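Local coordinates for fructosyl amine:oxygen oxidoreductase (Neosartorya fumigata, PDB 4WCT), which catalyses the oxidative deglycation of fructosyl amines (Amadori products), probably with bound FAD taking up the electrons that then pass to oxygen, at residues A45-P59 with L195-V208. Numbering follows the deposited sequence.
Sequences ARRGYKDVTVLDPHP and LGVRFVTGSPEGNV. With FAD (flavin-adenine dinucleotide), chain C.
Val54 lays its CG2 methyl over one face of the Phe199 ring, offset toward the rim, in a CH-pi contact 4.1 Å from CG2 to the ring centroid; CG2 stands anti to the carbonyl carbon of Val54 and also reaches Val197 CG1. The His58 ring carries Pro57 CB over one face, while FAD O2B lies at its edge, in the ring plane. Val54 and Phe199 project from the same face of two neighbouring parallel strands in the Rossmann-type FAD-binding fold: 52-56, next to the first strand 28-31, and 198-201, the outermost strand on this side of the sheet; Pro57 and His58 follow the former. The strand axes differ in direction by 17°, and five backbone hydrogen bonds join the two segments, from Arg198 N to Val52 O through to Gly202 N to Asp56 O. Phe199 meets Phe189 edge-to-face, and Ala41 of helix 35-46 touches Val54, Val197 and Phe199. Beside Val200, Leu55 packs CD2 against the valine CB at 3.7 Å.

At the C-terminal end of strand 52-56 stands the acidic residue that, in this fold, grips the adenosine ribose. The carboxylate of Asp56 accepts hydrogen bonds from FAD O2B at OD1 and from FAD O3B at OD2, each at 2.7 Å, placed there by a CG anti to the backbone N (chi1 -158°). OD1 also accepts one from His58 N, closing an Asx turn, and OD2 one from Ala33 N, so four bonds fix the group's rotation. The adenine is held from segment 195-208: FAD N6A donates to Val208 O at 2.8 Å, with a weak bond from Val208 N to FAD N1A. Past the strands, Ser203 OG donates to Pro57 O at 2.8 Å, in the carbonyl plane and on a lone pair.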
ATOM      1  N   ALA A  45     -17.421 -13.499   2.818  1.00 10.92           N
ATOM      2  CA  ALA A  45     -18.880 -13.428   2.618  1.00 11.92           C
ATOM      3  C   ALA A  45     -19.336 -14.076   1.321  1.00 12.44           C
ATOM      4  O   ALA A  45     -20.319 -14.853   1.294  1.00 12.23           O
ATOM      5  CB  ALA A  45     -19.375 -12.005   2.707  1.00 12.93           C
ATOM      6  N   ARG A  46     -18.629 -13.810   0.239  1.00 11.89           N
ATOM      7  CA  ARG A  46     -18.978 -14.406  -1.050  1.00 12.86           C
ATOM      8  C   ARG A  46     -18.838 -15.921  -1.023  1.00 13.27           C
ATOM      9  O   ARG A  46     -19.552 -16.611  -1.752  1.00 16.23           O
ATOM     10  CB  ARG A  46     -18.117 -13.831  -2.173  1.00 12.13           C
ATOM     11  CG  ARG A  46     -18.487 -12.396  -2.510  1.00 12.09           C
ATOM     12  CD  ARG A  46     -17.561 -11.821  -3.567  1.00 14.24           C
ATOM     13  NE  ARG A  46     -18.045 -10.565  -4.103  1.00 13.07           N
ATOM     14  CZ  ARG A  46     -17.318  -9.786  -4.893  1.00 12.96           C
ATOM     15  NH1 ARG A  46     -16.085 -10.144  -5.199  1.00 12.45           N
ATOM     16  NH2 ARG A  46     -17.826  -8.657  -5.368  1.00 14.05           N
ATOM     17  N   ARG A  47     -17.887 -16.428  -0.250  1.00 13.46           N
ATOM     18  CA  ARG A  47     -17.655 -17.862  -0.134  1.00 13.51           C
ATOM     19  C   ARG A  47     -18.642 -18.541   0.815  1.00 16.58           C
ATOM     20  O   ARG A  47     -18.563 -19.761   1.000  1.00 17.83           O
ATOM     21  CB  ARG A  47     -16.223 -18.140   0.323  1.00 15.21           C
ATOM     22  CG  ARG A  47     -15.225 -17.915  -0.793  1.00 17.38           C
ATOM     23  CD  ARG A  47     -13.794 -18.150  -0.364  1.00 19.06           C
ATOM     24  NE  ARG A  47     -12.908 -17.628  -1.372  1.00 16.64           N
ATOM     25  CZ  ARG A  47     -11.694 -18.108  -1.636  1.00 15.61           C
ATOM     26  NH1 ARG A  47     -11.165 -19.095  -0.913  1.00 15.06           N
ATOM     27  NH2 ARG A  47     -10.952 -17.495  -2.546  1.00 17.40           N
ATOM     28  N   GLY A  48     -19.494 -17.757   1.454  1.00 13.90           N
ATOM     29  CA  GLY A  48     -20.592 -18.288   2.274  1.00 16.52           C
ATOM     30  C   GLY A  48     -20.271 -18.427   3.757  1.00 16.06           C
ATOM     31  O   GLY A  48     -20.935 -19.194   4.483  1.00 16.89           O
ATOM     32  N   TYR A  49     -19.193 -17.778   4.208  1.00 15.54           N
ATOM     33  CA  TYR A  49     -18.889 -17.731   5.620  1.00 15.08           C
ATOM     34  C   TYR A  49     -19.846 -16.798   6.312  1.00 16.52           C
ATOM     35  O   TYR A  49     -19.889 -15.603   6.017  1.00 18.62           O
ATOM     36  CB  TYR A  49     -17.440 -17.293   5.882  1.00 15.70           C
ATOM     37  CG  TYR A  49     -16.401 -18.302   5.492  1.00 13.53           C
ATOM     38  CD1 TYR A  49     -15.972 -18.422   4.186  1.00 13.31           C
ATOM     39  CD2 TYR A  49     -15.902 -19.203   6.419  1.00 14.60           C
ATOM     40  CE1 TYR A  49     -14.973 -19.310   3.842  1.00 14.54           C
ATOM     41  CE2 TYR A  49     -14.919 -20.091   6.081  1.00 16.88           C
ATOM     42  CZ  TYR A  49     -14.501 -20.187   4.788  1.00 17.81           C
ATOM     43  OH  TYR A  49     -13.573 -21.137   4.478  1.00 19.79           O
ATOM     44  N   LYS A  50     -20.665 -17.355   7.199  1.00 15.97           N
ATOM     45  CA  LYS A  50     -21.812 -16.665   7.753  1.00 20.08           C
ATOM     46  C   LYS A  50     -21.514 -15.914   9.031  1.00 17.72           C
ATOM     47  O   LYS A  50     -22.298 -15.073   9.438  1.00 20.09           O
ATOM     48  CB  LYS A  50     -22.926 -17.681   8.066  1.00 26.08           C
ATOM     49  CG  LYS A  50     -23.509 -18.355   6.840  1.00 31.77           C
ATOM     50  CD  LYS A  50     -24.148 -17.349   5.903  1.00 40.01           C
ATOM     51  CE  LYS A  50     -25.132 -18.032   4.958  1.00 49.47           C
ATOM     52  NZ  LYS A  50     -26.070 -17.047   4.351  1.00 57.21           N
ATOM     53  N   ASP A  51     -20.349 -16.163   9.627  1.00 16.60           N
ATOM     54  CA  ASP A  51     -20.033 -15.614  10.951  1.00 15.32           C
ATOM     55  C   ASP A  51     -18.674 -14.947  10.951  1.00 15.04           C
ATOM     56  O   ASP A  51     -17.662 -15.549  11.326  1.00 15.84           O
ATOM     57  CB  ASP A  51     -20.074 -16.731  11.986  1.00 18.32           C
ATOM     58  CG  ASP A  51     -19.929 -16.215  13.412  1.00 19.90           C
ATOM     59  OD1 ASP A  51     -19.777 -14.995  13.620  1.00 20.55           O
ATOM     60  OD2 ASP A  51     -20.001 -17.040  14.333  1.00 26.18           O
ATOM     61  N   VAL A  52     -18.646 -13.757  10.363  1.00 13.07           N
ATOM     62  CA  VAL A  52     -17.385 -13.006  10.249  1.00 13.26           C
ATOM     63  C   VAL A  52     -17.559 -11.676  10.967  1.00 11.29           C
ATOM     64  O   VAL A  52     -18.520 -10.943  10.723  1.00 12.79           O
ATOM     65  CB  VAL A  52     -17.037 -12.790   8.767  1.00 11.13           C
ATOM     66  CG1 VAL A  52     -15.741 -12.005   8.640  1.00 12.67           C
ATOM     67  CG2 VAL A  52     -16.952 -14.105   8.022  1.00 13.62           C
ATOM     68  N   THR A  53     -16.574 -11.319  11.798  1.00 11.32           N
ATOM     69  CA  THR A  53     -16.566 -10.070  12.532  1.00 11.11           C
ATOM     70  C   THR A  53     -15.224  -9.381  12.268  1.00 12.33           C
ATOM     71  O   THR A  53     -14.199 -10.022  12.394  1.00 13.07           O
ATOM     72  CB  THR A  53     -16.678 -10.316  14.044  1.00 17.29           C
ATOM     73  OG1 THR A  53     -17.913 -10.995  14.302  1.00 17.29           O
ATOM     74  CG2 THR A  53     -16.646  -8.986  14.807  1.00 15.92           C
ATOM     75  N   VAL A  54     -15.290  -8.112  11.861  1.00 10.24           N
ATOM     76  CA  VAL A  54     -14.124  -7.307  11.560  1.00 10.17           C
ATOM     77  C   VAL A  54     -13.962  -6.222  12.604  1.00 11.32           C
ATOM     78  O   VAL A  54     -14.919  -5.522  12.912  1.00 12.55           O
ATOM     79  CB  VAL A  54     -14.228  -6.651  10.180  1.00  9.20           C
ATOM     80  CG1 VAL A  54     -12.900  -5.969   9.820  1.00 11.42           C
ATOM     81  CG2 VAL A  54     -14.597  -7.669   9.120  1.00 10.96           C
ATOM     82  N   LEU A  55     -12.778  -6.146  13.208  1.00  9.59           N
ATOM     83  CA  LEU A  55     -12.507  -5.180  14.268  1.00  9.81           C
ATOM     84  C   LEU A  55     -11.539  -4.096  13.770  1.00 10.09           C
ATOM     85  O   LEU A  55     -10.517  -4.429  13.190  1.00 11.90           O
ATOM     86  CB  LEU A  55     -11.852  -5.862  15.451  1.00 10.23           C
ATOM     87  CG  LEU A  55     -12.610  -7.034  16.095  1.00 12.81           C
ATOM     88  CD1 LEU A  55     -11.753  -7.767  17.113  1.00 15.14           C
ATOM     89  CD2 LEU A  55     -13.869  -6.466  16.727  1.00 16.71           C
ATOM     90  N   ASP A  56     -11.843  -2.838  14.035  1.00  9.12           N
ATOM     91  CA  ASP A  56     -10.896  -1.735  13.715  1.00  8.74           C
ATOM     92  C   ASP A  56     -11.083  -0.624  14.715  1.00  8.59           C
ATOM     93  O   ASP A  56     -12.217  -0.289  15.051  1.00  9.73           O
ATOM     94  CB  ASP A  56     -11.190  -1.204  12.284  1.00  8.58           C
ATOM     95  CG  ASP A  56      -9.991  -0.485  11.643  1.00  9.70           C
ATOM     96  OD1 ASP A  56      -9.589   0.575  12.144  1.00 10.20           O
ATOM     97  OD2 ASP A  56      -9.536  -0.942  10.572  1.00  8.73           O
ATOM     98  N   PRO A  57     -10.012   0.089  15.049  1.00  9.16           N
ATOM     99  CA  PRO A  57     -10.181   1.232  15.934  1.00  9.14           C
ATOM    100  C   PRO A  57     -10.914   2.405  15.308  1.00 11.14           C
ATOM    101  O   PRO A  57     -11.329   3.330  16.024  1.00 12.31           O
ATOM    102  CB  PRO A  57      -8.723   1.642  16.261  1.00 10.02           C
ATOM    103  CG  PRO A  57      -7.906   1.026  15.170  1.00 10.45           C
ATOM    104  CD  PRO A  57      -8.588  -0.272  14.906  1.00 10.18           C
ATOM    105  N   HIS A  58     -11.045   2.397  13.985  1.00 10.57           N
ATOM    106  CA  HIS A  58     -11.677   3.490  13.289  1.00 10.91           C
ATOM    107  C   HIS A  58     -12.747   2.964  12.347  1.00 10.59           C
ATOM    108  O   HIS A  58     -12.560   1.952  11.692  1.00 11.23           O
ATOM    109  CB  HIS A  58     -10.635   4.250  12.438  1.00 12.35           C
ATOM    110  CG  HIS A  58      -9.467   4.738  13.228  1.00 11.77           C
ATOM    111  ND1 HIS A  58      -9.524   5.869  14.002  1.00 16.84           N
ATOM    112  CD2 HIS A  58      -8.177   4.326  13.256  1.00 13.42           C
ATOM    113  CE1 HIS A  58      -8.346   6.068  14.575  1.00 16.20           C
ATOM    114  NE2 HIS A  58      -7.526   5.115  14.179  1.00 14.39           N
ATOM    115  N   PRO A  59     -13.784   3.757  12.139  1.00 11.95           N
ATOM    116  CA  PRO A  59     -14.737   3.431  11.087  1.00 15.03           C
ATOM    117  C   PRO A  59     -14.163   3.562   9.695  1.00 14.45           C
ATOM    118  O   PRO A  59     -13.204   4.314   9.499  1.00 12.71           O
ATOM    119  CB  PRO A  59     -15.872   4.447  11.282  1.00 20.71           C
ATOM    120  CG  PRO A  59     -15.356   5.485  12.191  1.00 22.42           C
ATOM    121  CD  PRO A  59     -14.106   5.002  12.851  1.00 16.89           C
ATOM    122  N   LEU A 195     -23.791  -8.227   2.616  1.00 10.16           N
ATOM    123  CA  LEU A 195     -23.805  -9.671   2.563  1.00 10.94           C
ATOM    124  C   LEU A 195     -23.751 -10.329   3.931  1.00 11.98           C
ATOM    125  O   LEU A 195     -23.688 -11.552   4.030  1.00 15.40           O
ATOM    126  CB  LEU A 195     -22.669 -10.186   1.691  1.00 11.64           C
ATOM    127  CG  LEU A 195     -22.746  -9.790   0.234  1.00 12.49           C
ATOM    128  CD1 LEU A 195     -21.558 -10.323  -0.549  1.00 13.24           C
ATOM    129  CD2 LEU A 195     -24.029 -10.309  -0.407  1.00 15.66           C
ATOM    130  N   GLY A 196     -23.601  -9.508   4.964  1.00 10.70           N
ATOM    131  CA  GLY A 196     -23.824  -9.958   6.354  1.00 13.36           C
ATOM    132  C   GLY A 196     -22.635  -9.967   7.295  1.00 14.01           C
ATOM    133  O   GLY A 196     -22.748 -10.417   8.465  1.00 11.97           O
ATOM    134  N   VAL A 197     -21.493  -9.451   6.839  1.00 11.11           N
ATOM    135  CA  VAL A 197     -20.323  -9.347   7.741  1.00 10.50           C
ATOM    136  C   VAL A 197     -20.619  -8.300   8.787  1.00 10.50           C
ATOM    137  O   VAL A 197     -21.198  -7.263   8.491  1.00 10.99           O
ATOM    138  CB  VAL A 197     -19.056  -8.973   6.927  1.00 10.78           C
ATOM    139  CG1 VAL A 197     -17.867  -8.714   7.860  1.00 13.73           C
ATOM    140  CG2 VAL A 197     -18.802 -10.087   5.916  1.00 12.02           C
ATOM    141  N   ARG A 198     -20.164  -8.553  10.019  1.00 10.88           N
ATOM    142  CA  ARG A 198     -20.334  -7.636  11.114  1.00 14.06           C
ATOM    143  C   ARG A 198     -19.036  -6.848  11.358  1.00 13.43           C
ATOM    144  O   ARG A 198     -17.963  -7.410  11.313  1.00 15.59           O
ATOM    145  CB  ARG A 198     -20.692  -8.405  12.380  1.00 17.26           C
ATOM    146  CG  ARG A 198     -20.675  -7.538  13.625  1.00 28.18           C
ATOM    147  CD  ARG A 198     -21.630  -8.034  14.713  1.00 40.94           C
ATOM    148  NE  ARG A 198     -21.117  -7.772  16.064  1.00 46.05           N
ATOM    149  CZ  ARG A 198     -20.362  -8.631  16.752  1.00 58.76           C
ATOM    150  NH1 ARG A 198     -19.999  -9.796  16.204  1.00 45.74           N
ATOM    151  NH2 ARG A 198     -19.967  -8.327  17.985  1.00 49.71           N
ATOM    152  N   PHE A 199     -19.168  -5.540  11.370  1.00 12.62           N
ATOM    153  CA  PHE A 199     -18.034  -4.621  11.559  1.00 12.80           C
ATOM    154  C   PHE A 199     -18.186  -3.930  12.899  1.00 14.61           C
ATOM    155  O   PHE A 199     -19.232  -3.349  13.196  1.00 16.51           O
ATOM    156  CB  PHE A 199     -17.995  -3.581  10.419  1.00 12.70           C
ATOM    157  CG  PHE A 199     -17.480  -4.125   9.121  1.00 12.33           C
ATOM    158  CD1 PHE A 199     -18.349  -4.698   8.203  1.00 12.38           C
ATOM    159  CD2 PHE A 199     -16.159  -3.963   8.757  1.00 15.04           C
ATOM    160  CE1 PHE A 199     -17.874  -5.243   7.033  1.00 12.93           C
ATOM    161  CE2 PHE A 199     -15.695  -4.422   7.542  1.00 13.43           C
ATOM    162  CZ  PHE A 199     -16.560  -5.038   6.664  1.00 14.44           C
ATOM    163  N   VAL A 200     -17.174  -4.082  13.747  1.00 12.64           N
ATOM    164  CA  VAL A 200     -17.084  -3.356  15.016  1.00 11.97           C
ATOM    165  C   VAL A 200     -15.906  -2.379  14.958  1.00 12.36           C
ATOM    166  O   VAL A 200     -14.733  -2.799  14.982  1.00 12.30           O
ATOM    167  CB  VAL A 200     -16.858  -4.345  16.157  1.00 13.92           C
ATOM    168  CG1 VAL A 200     -16.698  -3.613  17.493  1.00 15.06           C
ATOM    169  CG2 VAL A 200     -17.985  -5.359  16.198  1.00 16.80           C
ATOM    170  N   THR A 201     -16.230  -1.128  14.669  1.00 13.86           N
ATOM    171  CA  THR A 201     -15.243  -0.148  14.225  1.00 17.72           C
ATOM    172  C   THR A 201     -15.428   1.148  15.001  1.00 25.26           C
ATOM    173  O   THR A 201     -16.401   1.853  14.815  1.00 31.48           O
ATOM    174  CB  THR A 201     -15.352   0.136  12.698  1.00 19.32           C
ATOM    175  OG1 THR A 201     -16.636   0.705  12.390  1.00 18.95           O
ATOM    176  CG2 THR A 201     -15.137  -1.107  11.894  1.00 17.19           C
ATOM    177  N   GLY A 202     -14.386   1.562  15.696  1.00 12.74           N
ATOM    178  CA  GLY A 202     -14.484   2.618  16.657  1.00 14.90           C
ATOM    179  C   GLY A 202     -13.589   2.253  17.822  1.00 12.27           C
ATOM    180  O   GLY A 202     -13.131   1.098  17.927  1.00 12.97           O
ATOM    181  N   SER A 203     -13.169   3.268  18.558  1.00 12.48           N
ATOM    182  CA  SER A 203     -12.333   3.024  19.738  1.00 11.47           C
ATOM    183  C   SER A 203     -13.152   3.385  20.969  1.00 15.31           C
ATOM    184  O   SER A 203     -13.795   4.421  20.981  1.00 16.75           O
ATOM    185  CB  SER A 203     -11.061   3.852  19.662  1.00 13.28           C
ATOM    186  OG  SER A 203     -10.260   3.414  18.563  1.00 13.12           O
ATOM    187  N   PRO A 204     -13.074   2.581  22.034  1.00 14.19           N
ATOM    188  CA  PRO A 204     -12.202   1.467  22.250  1.00 13.07           C
ATOM    189  C   PRO A 204     -12.681   0.146  21.694  1.00 12.60           C
ATOM    190  O   PRO A 204     -11.932  -0.833  21.714  1.00 11.17           O
ATOM    191  CB  PRO A 204     -12.120   1.378  23.770  1.00 12.85           C
ATOM    192  CG  PRO A 204     -13.435   1.901  24.241  1.00 16.52           C
ATOM    193  CD  PRO A 204     -13.737   3.013  23.291  1.00 16.51           C
ATOM    194  N   GLU A 205     -13.911   0.096  21.194  1.00 14.15           N
ATOM    195  CA  GLU A 205     -14.564  -1.198  20.979  1.00 14.57           C
ATOM    196  C   GLU A 205     -13.952  -2.070  19.888  1.00 12.80           C
ATOM    197  O   GLU A 205     -14.051  -3.273  19.951  1.00 12.46           O
ATOM    198  CB  GLU A 205     -16.079  -1.021  20.772  1.00 19.20           C
ATOM    199  CG  GLU A 205     -16.458  -0.230  19.529  1.00 25.22           C
ATOM    200  CD  GLU A 205     -16.528   1.285  19.759  1.00 29.90           C
ATOM    201  OE1 GLU A 205     -16.130   1.772  20.852  1.00 22.59           O
ATOM    202  OE2 GLU A 205     -17.034   1.986  18.846  1.00 32.39           O
ATOM    203  N   GLY A 206     -13.310  -1.448  18.887  1.00 12.10           N
ATOM    204  CA  GLY A 206     -12.651  -2.193  17.818  1.00 10.99           C
ATOM    205  C   GLY A 206     -11.153  -2.065  17.847  1.00 11.14           C
ATOM    206  O   GLY A 206     -10.479  -2.523  16.937  1.00  9.94           O
ATOM    207  N   ASN A 207     -10.630  -1.427  18.887  1.00 11.08           N
ATOM    208  CA  ASN A 207      -9.186  -1.240  19.006  1.00 10.67           C
ATOM    209  C   ASN A 207      -8.556  -2.459  19.662  1.00 10.44           C
ATOM    210  O   ASN A 207      -8.575  -2.602  20.893  1.00 10.65           O
ATOM    211  CB  ASN A 207      -8.915   0.012  19.816  1.00 11.95           C
ATOM    212  CG  ASN A 207      -7.450   0.334  19.907  1.00 10.73           C
ATOM    213  OD1 ASN A 207      -6.633  -0.170  19.112  1.00 10.04           O
ATOM    214  ND2 ASN A 207      -7.101   1.227  20.831  1.00 11.14           N
ATOM    215  N   VAL A 208      -7.989  -3.339  18.850  1.00 10.11           N
ATOM    216  CA  VAL A 208      -7.407  -4.581  19.395  1.00  9.90           C
ATOM    217  C   VAL A 208      -6.066  -4.290  20.056  1.00 10.24           C
ATOM    218  O   VAL A 208      -5.206  -3.609  19.459  1.00  9.28           O
ATOM    219  CB  VAL A 208      -7.212  -5.641  18.301  1.00  9.98           C
ATOM    220  CG1 VAL A 208      -6.493  -6.866  18.814  1.00  9.98           C
ATOM    221  CG2 VAL A 208      -8.552  -6.041  17.713  1.00  9.63           C
TER
HETATM  222  PA  FAD C 500      -4.113  -0.601   5.663  1.00  7.84           P
HETATM  223  O1A FAD C 500      -4.840  -0.285   4.388  1.00  7.95           O
HETATM  224  O2A FAD C 500      -3.226   0.417   6.308  1.00  8.24           O
HETATM  225  O5B FAD C 500      -5.212  -1.060   6.688  1.00  7.42           O
HETATM  226  C5B FAD C 500      -4.833  -1.430   8.022  1.00  8.02           C
HETATM  227  C4B FAD C 500      -6.066  -1.297   8.910  1.00  8.76           C
HETATM  228  O4B FAD C 500      -5.775  -1.878  10.222  1.00  9.41           O
HETATM  229  C3B FAD C 500      -6.516   0.141   9.147  1.00  8.36           C
HETATM  230  O3B FAD C 500      -7.891   0.347   8.785  1.00  9.11           O
HETATM  231  C2B FAD C 500      -6.300   0.345  10.650  1.00  8.78           C
HETATM  232  O2B FAD C 500      -7.170   1.286  11.273  1.00  9.25           O
HETATM  233  C1B FAD C 500      -6.424  -1.084  11.184  1.00  8.19           C
HETATM  234  N9A FAD C 500      -5.743  -1.248  12.487  1.00  9.37           N
HETATM  235  C8A FAD C 500      -4.596  -0.677  12.896  1.00  9.84           C
HETATM  236  N7A FAD C 500      -4.327  -1.019  14.177  1.00  9.02           N
HETATM  237  C5A FAD C 500      -5.296  -1.899  14.541  1.00  8.42           C
HETATM  238  C6A FAD C 500      -5.643  -2.590  15.776  1.00  8.17           C
HETATM  239  N6A FAD C 500      -4.865  -2.479  16.866  1.00  8.62           N
HETATM  240  N1A FAD C 500      -6.784  -3.312  15.774  1.00  8.53           N
HETATM  241  C2A FAD C 500      -7.570  -3.461  14.700  1.00  9.08           C
HETATM  242  N3A FAD C 500      -7.328  -2.817  13.546  1.00  8.95           N
HETATM  243  C4A FAD C 500      -6.223  -2.039  13.439  1.00  8.52           C
HETATM  244  N1  FAD C 500       0.312   0.421  -3.040  1.00  8.32           N
HETATM  245  C2  FAD C 500       0.020   0.233  -4.375  1.00  8.89           C
HETATM  246  O2  FAD C 500      -0.384  -0.877  -4.715  1.00  8.36           O
HETATM  247  N3  FAD C 500       0.059   1.243  -5.248  1.00  7.47           N
HETATM  248  C4  FAD C 500       0.523   2.464  -4.908  1.00  7.08           C
HETATM  249  O4  FAD C 500       0.593   3.442  -5.702  1.00  8.88           O
HETATM  250  C4X FAD C 500       0.876   2.725  -3.523  1.00  7.48           C
HETATM  251  N5  FAD C 500       1.326   3.948  -3.135  1.00  9.19           N
HETATM  252  C5X FAD C 500       1.406   4.215  -1.795  1.00  9.76           C
HETATM  253  C6  FAD C 500       1.633   5.509  -1.336  1.00  8.71           C
HETATM  254  C7  FAD C 500       1.815   5.743   0.014  1.00  8.32           C
HETATM  255  C7M FAD C 500       1.985   7.143   0.484  1.00  8.65           C
HETATM  256  C8  FAD C 500       1.698   4.627   0.961  1.00  9.90           C
HETATM  257  C8M FAD C 500       1.837   4.819   2.427  1.00  9.29           C
HETATM  258  C9  FAD C 500       1.370   3.366   0.530  1.00  8.56           C
HETATM  259  C9A FAD C 500       1.272   3.103  -0.820  1.00  9.08           C
HETATM  260  N10 FAD C 500       1.034   1.802  -1.270  1.00  7.40           N
HETATM  261  C10 FAD C 500       0.734   1.613  -2.621  1.00  7.50           C
HETATM  262  C1' FAD C 500       0.958   0.625  -0.416  1.00  7.28           C
HETATM  263  C2' FAD C 500      -0.465   0.275  -0.011  1.00  6.77           C
HETATM  264  O2' FAD C 500      -1.079   1.478   0.434  1.00  7.83           O
HETATM  265  C3' FAD C 500      -0.410  -0.762   1.118  1.00  6.94           C
HETATM  266  O3' FAD C 500       0.500  -1.816   0.770  1.00  7.61           O
HETATM  267  C4' FAD C 500      -1.794  -1.339   1.429  1.00  7.18           C
HETATM  268  O4' FAD C 500      -2.751  -0.282   1.475  1.00  8.43           O
HETATM  269  C5' FAD C 500      -1.723  -2.014   2.792  1.00  7.16           C
HETATM  270  O5' FAD C 500      -2.994  -2.599   3.076  1.00  7.03           O
HETATM  271  P   FAD C 500      -3.285  -3.179   4.546  1.00  7.80           P
HETATM  272  O1P FAD C 500      -4.710  -3.683   4.561  1.00  8.31           O
HETATM  273  O2P FAD C 500      -2.134  -4.094   4.891  1.00  7.92           O
HETATM  274  O3P FAD C 500      -3.180  -1.876   5.477  1.00  6.52           O
HETATM  275  O   HOH W   1     -22.482 -13.480   5.428  1.00 25.64           O
HETATM  276  O   HOH W   2     -21.149 -12.621   9.323  1.00 22.02           O